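Local coordinates for protein CT_858 (Chlamydia trachomatis, PDB 3DOR) that probably acts as a serine-type endopeptidase, a protease secreted by the bacterium, at residues Q9-L14 against V41-K46; Q60-F65 against T505-C510. All blocks are in the same frame, centred on the assembly; numbering follows the deposited sequence.

Contact 1: Q9-L14 against V41-K46; sequences QDLSFL and VSAQQK
Leu11 joins helix 2-20 to helix 36-48 in the group of helices at the N terminus of the chain, and it does so as a knob set into the surface of the second helix. Leu11 CD1 lies 3.7 Å from Ala43 CB and 3.7 Å from Gln44 CG, so one methyl carries the contact between the segments. Leu11 also touches Ser40 and Leu47, and these four residues, spaced i, i+3, i+4 and i+7, form the hole of knobs-into-holes packing. The side chain is nearly fully extended: CG swings away from the backbone nitrogen (chi1 -159°) and CD1 away from CA (chi2 -164°), which makes CD1 the leading atom. Gln44 runs across Leu11 at about a right angle and offers the flank of its chain, not its amide. Its CG stands opposite the carbonyl carbon (chi1 -64°), and its NE2 is hydrogen-bonded one turn back to the hydroxyl of Ser40. The backbones come nearest at Leu11 CA and Gln44 CA, 7.8 Å apart. No hydrogen bond spans the two segments. Helix 55-67 packs against both helices here: its Leu62 and Phe65 touch Leu11 and its Val61 touches Ala43, making this a three-helix meeting point. Leu14, one turn on from Leu11, rests on Cys510 of strand 507-518. Phe13 belongs to a different face of helix 2-20, where it stacks on Phe13 of the second subunit.

Contact 2: Q60-F65 against T505-C510; sequences QVLADF and TGIKTC
Leu62 sits on a regular helical turn and Ile507 at the start of an extended strand, their CA atoms 9.2 Å apart, and the chain enters that strand through Gly506, whose phi of 75° turns the backbone between Thr505 and Ile507. Leu62 CD1 makes the contact, with two partners. It lies 3.6 Å from Ile507 CD1, the two side chains crossing at about a right angle, and 3.7 Å from Thr505 CG2, where leucine and threonine meet tip to tip. The threonine divides its two branches between neighbours. OG1 lies beside the backbone nitrogen and opposite the carbonyl carbon (chi1 -50°), which sends CG2 to the side away from the nitrogen, where it meets the leucine. The buried OG1 is probably hydrogen-bonded, at a very short distance, to the carboxylate OD2 of Asp10 on helix 2-20, which would satisfy the hydroxyl away from the apolar contact. Strand 507-518 falls within the peptidase family S41 region and pairs antiparallel with strand 75-78; next to the contact the pairing carries a classic beta bulge, Lys508 and Thr509 both lying opposite Thr77. The turn leading into the strand is pinned by polar bonds as well: Asn503 OD1 accepts the backbone N-H of Ile507, and Gln59 NE2, on helix 55-67, donates to the carbonyl of Thr505.

Overall arrangement
From the N terminus, helix 2-20 leads through helix 25-32 to helix 36-48, and contact 1 closes this short, largely helical excursion of 26 residues. Helix 55-67 follows directly and opens contact 2, which closes only after 439 intervening residues, a span that holds much of the chain with both helices and strands. The two loops therefore lie in series, without nesting or crossing. In space the centres of contact 1 and contact 2 are about 10 Å apart. Apolar packing of Leu11 on Leu62 and a probable hydrogen bond from Asp10 OD2 to Thr505 OG1 join them, tying the N-terminal helices to the antiparallel sheet containing strand 507-518. Both contacts touch the second subunit.

Contact 1: Q9-L14 against V41-K46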
loop_
_atom_site.group_PDB
_atom_site.type_symbol
_atom_site.label_atom_id
_atom_site.label_comp_id
_atom_site.label_asym_id
_atom_site.label_seq_id
_atom_site.Cartn_x
_atom_site.Cartn_y
_atom_site.Cartn_z
ATOM N N GLN B 9 4.910 4.735 22.912
ATOM C CA GLN B 9 4.829 3.459 22.211
ATOM C C GLN B 9 5.222 3.639 20.745
ATOM O O GLN B 9 6.077 2.926 20.222
ATOM C CB GLN B 9 3.403 2.909 22.280
ATOM C CG GLN B 9 3.319 1.433 22.610
ATOM C CD GLN B 9 4.176 0.577 21.701
ATOM O OE1 GLN B 9 3.985 0.559 20.484
ATOM N NE2 GLN B 9 5.130 -0.139 22.289
ATOM N N ASP B 10 4.597 4.603 20.083
ATOM C CA ASP B 10 4.886 4.836 18.678
ATOM C C ASP B 10 6.313 5.332 18.456
ATOM O O ASP B 10 6.939 5.006 17.444
ATOM C CB ASP B 10 3.846 5.796 18.087
ATOM C CG ASP B 10 2.441 5.208 18.122
ATOM O OD1 ASP B 10 2.297 4.006 17.809
ATOM O OD2 ASP B 10 1.482 5.935 18.455
ATOM N N LEU B 11 6.832 6.097 19.411
ATOM C CA LEU B 11 8.199 6.597 19.313
ATOM C C LEU B 11 9.106 5.374 19.322
ATOM O O LEU B 11 10.017 5.249 18.501
ATOM C CB LEU B 11 8.541 7.482 20.519
ATOM C CG LEU B 11 9.689 8.498 20.421
ATOM C CD1 LEU B 11 10.064 8.945 21.822
ATOM C CD2 LEU B 11 10.899 7.910 19.734
ATOM N N SER B 12 8.841 4.461 20.251
ATOM C CA SER B 12 9.655 3.260 20.364
ATOM C C SER B 12 9.600 2.457 19.075
ATOM O O SER B 12 10.578 1.820 18.689
ATOM C CB SER B 12 9.187 2.388 21.537
ATOM O OG SER B 12 7.960 1.742 21.241
ATOM N N PHE B 13 8.449 2.473 18.409
ATOM C CA PHE B 13 8.338 1.746 17.154
ATOM C C PHE B 13 9.213 2.418 16.095
ATOM O O PHE B 13 9.956 1.747 15.374
ATOM C CB PHE B 13 6.888 1.701 16.669
ATOM C CG PHE B 13 6.710 0.930 15.389
ATOM C CD1 PHE B 13 7.074 -0.414 15.318
ATOM C CD2 PHE B 13 6.196 1.548 14.254
ATOM C CE1 PHE B 13 6.929 -1.137 14.132
ATOM C CE2 PHE B 13 6.042 0.838 13.059
ATOM C CZ PHE B 13 6.408 -0.509 12.997
ATOM N N LEU B 14 9.133 3.744 16.006
ATOM C CA LEU B 14 9.941 4.476 15.036
ATOM C C LEU B 14 11.416 4.228 15.288
ATOM O O LEU B 14 12.175 3.961 14.364
ATOM C CB LEU B 14 9.666 5.972 15.118
ATOM C CG LEU B 14 8.266 6.448 14.760
ATOM C CD1 LEU B 14 8.257 7.969 14.843
ATOM C CD2 LEU B 14 7.871 5.971 13.358
ATOM N N VAL B 41 16.004 8.975 23.766
ATOM C CA VAL B 41 15.890 9.290 25.183
ATOM C C VAL B 41 15.466 10.738 25.372
ATOM O O VAL B 41 14.661 11.051 26.251
ATOM C CB VAL B 41 17.228 9.047 25.918
ATOM C CG1 VAL B 41 17.232 9.755 27.266
ATOM C CG2 VAL B 41 17.427 7.554 26.122
ATOM N N SER B 42 16.000 11.621 24.536
ATOM C CA SER B 42 15.661 13.032 24.623
ATOM C C SER B 42 14.195 13.259 24.277
ATOM O O SER B 42 13.494 14.013 24.955
ATOM C CB SER B 42 16.549 13.848 23.677
ATOM O OG SER B 42 16.114 15.197 23.624
ATOM N N ALA B 43 13.728 12.606 23.218
ATOM C CA ALA B 43 12.334 12.742 22.805
ATOM C C ALA B 43 11.417 12.223 23.902
ATOM O O ALA B 43 10.423 12.861 24.238
ATOM C CB ALA B 43 12.084 11.974 21.512
ATOM N N GLN B 44 11.761 11.061 24.453
ATOM C CA GLN B 44 10.970 10.445 25.521
ATOM C C GLN B 44 10.795 11.412 26.680
ATOM O O GLN B 44 9.685 11.608 27.185
ATOM C CB GLN B 44 11.652 9.174 26.029
ATOM C CG GLN B 44 11.768 8.077 24.991
ATOM C CD GLN B 44 12.491 6.861 25.521
ATOM O OE1 GLN B 44 12.152 6.339 26.584
ATOM N NE2 GLN B 44 13.488 6.397 24.784
ATOM N N GLN B 45 11.898 12.018 27.099
ATOM C CA GLN B 45 11.846 12.966 28.196
ATOM C C GLN B 45 10.924 14.135 27.904
ATOM O O GLN B 45 10.187 14.581 28.782
ATOM C CB GLN B 45 13.245 13.468 28.536
ATOM C CG GLN B 45 13.937 12.580 29.543
ATOM C CD GLN B 45 13.083 12.375 30.783
ATOM O OE1 GLN B 45 12.677 13.342 31.435
ATOM N NE2 GLN B 45 12.799 11.115 31.111
ATOM N N LYS B 46 10.955 14.633 26.677
ATOM C CA LYS B 46 10.086 15.741 26.327
ATOM C C LYS B 46 8.630 15.314 26.492
ATOM O O LYS B 46 7.789 16.099 26.920
ATOM C CB LYS B 46 10.353 16.204 24.890
ATOM C CG LYS B 46 11.728 16.828 24.711
ATOM C CD LYS B 46 11.885 17.557 23.374
ATOM C CE LYS B 46 11.972 16.598 22.199
ATOM N NZ LYS B 46 12.197 17.329 20.920
#

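Contact 2: Q60-F65 against T505-C510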
loop_
_atom_site.group_PDB
_atom_site.type_symbol
_atom_site.label_atom_id
_atom_site.label_comp_id
_atom_site.label_asym_id
_atom_site.label_seq_id
_atom_site.Cartn_x
_atom_site.Cartn_y
_atom_site.Cartn_z
ATOM N N GLN B 60 4.416 16.845 17.203
ATOM C CA GLN B 60 5.547 17.743 17.015
ATOM C C GLN B 60 6.815 17.071 17.514
ATOM O O GLN B 60 7.863 17.152 16.876
ATOM C CB GLN B 60 5.327 19.041 17.796
ATOM C CG GLN B 60 4.330 19.985 17.164
ATOM C CD GLN B 60 3.654 20.874 18.181
ATOM O OE1 GLN B 60 4.238 21.213 19.207
ATOM N NE2 GLN B 60 2.413 21.266 17.898
ATOM N N VAL B 61 6.724 16.400 18.655
ATOM C CA VAL B 61 7.893 15.730 19.211
ATOM C C VAL B 61 8.398 14.608 18.317
ATOM O O VAL B 61 9.607 14.457 18.126
ATOM C CB VAL B 61 7.606 15.153 20.611
ATOM C CG1 VAL B 61 8.800 14.340 21.094
ATOM C CG2 VAL B 61 7.319 16.284 21.581
ATOM N N LEU B 62 7.476 13.817 17.775
ATOM C CA LEU B 62 7.856 12.711 16.900
ATOM C C LEU B 62 8.420 13.260 15.593
ATOM O O LEU B 62 9.406 12.749 15.063
ATOM C CB LEU B 62 6.643 11.811 16.621
ATOM C CG LEU B 62 6.056 11.095 17.842
ATOM C CD1 LEU B 62 4.928 10.172 17.416
ATOM C CD2 LEU B 62 7.138 10.296 18.535
ATOM N N ALA B 63 7.791 14.311 15.084
ATOM C CA ALA B 63 8.231 14.943 13.850
ATOM C C ALA B 63 9.632 15.543 14.013
ATOM O O ALA B 63 10.444 15.490 13.089
ATOM C CB ALA B 63 7.236 16.021 13.438
ATOM N N ASP B 64 9.913 16.111 15.186
ATOM C CA ASP B 64 11.226 16.700 15.445
ATOM C C ASP B 64 12.278 15.618 15.575
ATOM O O ASP B 64 13.425 15.807 15.185
ATOM C CB ASP B 64 11.197 17.558 16.715
ATOM C CG ASP B 64 10.419 18.847 16.522
ATOM O OD1 ASP B 64 9.942 19.093 15.391
ATOM O OD2 ASP B 64 10.282 19.617 17.495
ATOM N N PHE B 65 11.876 14.480 16.127
ATOM C CA PHE B 65 12.765 13.339 16.297
ATOM C C PHE B 65 13.237 12.853 14.917
ATOM O O PHE B 65 14.427 12.618 14.698
ATOM C CB PHE B 65 12.012 12.221 17.026
ATOM C CG PHE B 65 12.768 10.929 17.115
ATOM C CD1 PHE B 65 13.922 10.830 17.891
ATOM C CD2 PHE B 65 12.311 9.795 16.439
ATOM C CE1 PHE B 65 14.614 9.615 17.997
ATOM C CE2 PHE B 65 12.991 8.571 16.531
ATOM C CZ PHE B 65 14.143 8.482 17.313
ATOM N N THR B 505 -1.731 8.015 17.799
ATOM C CA THR B 505 -0.990 9.272 17.780
ATOM C C THR B 505 -1.280 10.059 16.506
ATOM O O THR B 505 -0.749 11.152 16.304
ATOM C CB THR B 505 0.538 9.035 17.880
ATOM O OG1 THR B 505 0.817 8.163 18.981
ATOM C CG2 THR B 505 1.268 10.353 18.105
ATOM N N GLY B 506 -2.120 9.502 15.640
ATOM C CA GLY B 506 -2.454 10.191 14.409
ATOM C C GLY B 506 -1.385 10.181 13.332
ATOM O O GLY B 506 -1.399 11.019 12.428
ATOM N N ILE B 507 -0.454 9.242 13.422
ATOM C CA ILE B 507 0.613 9.134 12.435
ATOM C C ILE B 507 0.055 8.523 11.153
ATOM O O ILE B 507 -0.565 7.465 11.185
ATOM C CB ILE B 507 1.748 8.257 12.957
ATOM C CG1 ILE B 507 2.296 8.849 14.258
ATOM C CG2 ILE B 507 2.838 8.147 11.909
ATOM C CD1 ILE B 507 3.427 8.047 14.861
ATOM N N LYS B 508 0.268 9.191 10.025
ATOM C CA LYS B 508 -0.248 8.700 8.749
ATOM C C LYS B 508 0.810 7.900 8.007
ATOM O O LYS B 508 0.555 6.792 7.532
ATOM C CB LYS B 508 -0.723 9.874 7.889
ATOM C CG LYS B 508 -1.405 9.468 6.584
ATOM C CD LYS B 508 -1.944 10.689 5.836
ATOM C CE LYS B 508 -2.730 10.275 4.597
ATOM N NZ LYS B 508 -3.302 11.428 3.848
ATOM N N THR B 509 2.004 8.467 7.913
ATOM C CA THR B 509 3.104 7.806 7.234
ATOM C C THR B 509 4.431 8.312 7.771
ATOM O O THR B 509 4.547 9.452 8.217
ATOM C CB THR B 509 3.133 8.114 5.707
ATOM O OG1 THR B 509 1.862 7.829 5.114
ATOM C CG2 THR B 509 4.192 7.272 5.024
ATOM N N CYS B 510 5.429 7.446 7.740
ATOM C CA CYS B 510 6.762 7.839 8.121
ATOM C C CYS B 510 7.590 7.351 6.954
ATOM O O CYS B 510 7.657 6.150 6.705
ATOM C CB CYS B 510 7.232 7.153 9.396
ATOM S SG CYS B 510 8.947 7.583 9.751
#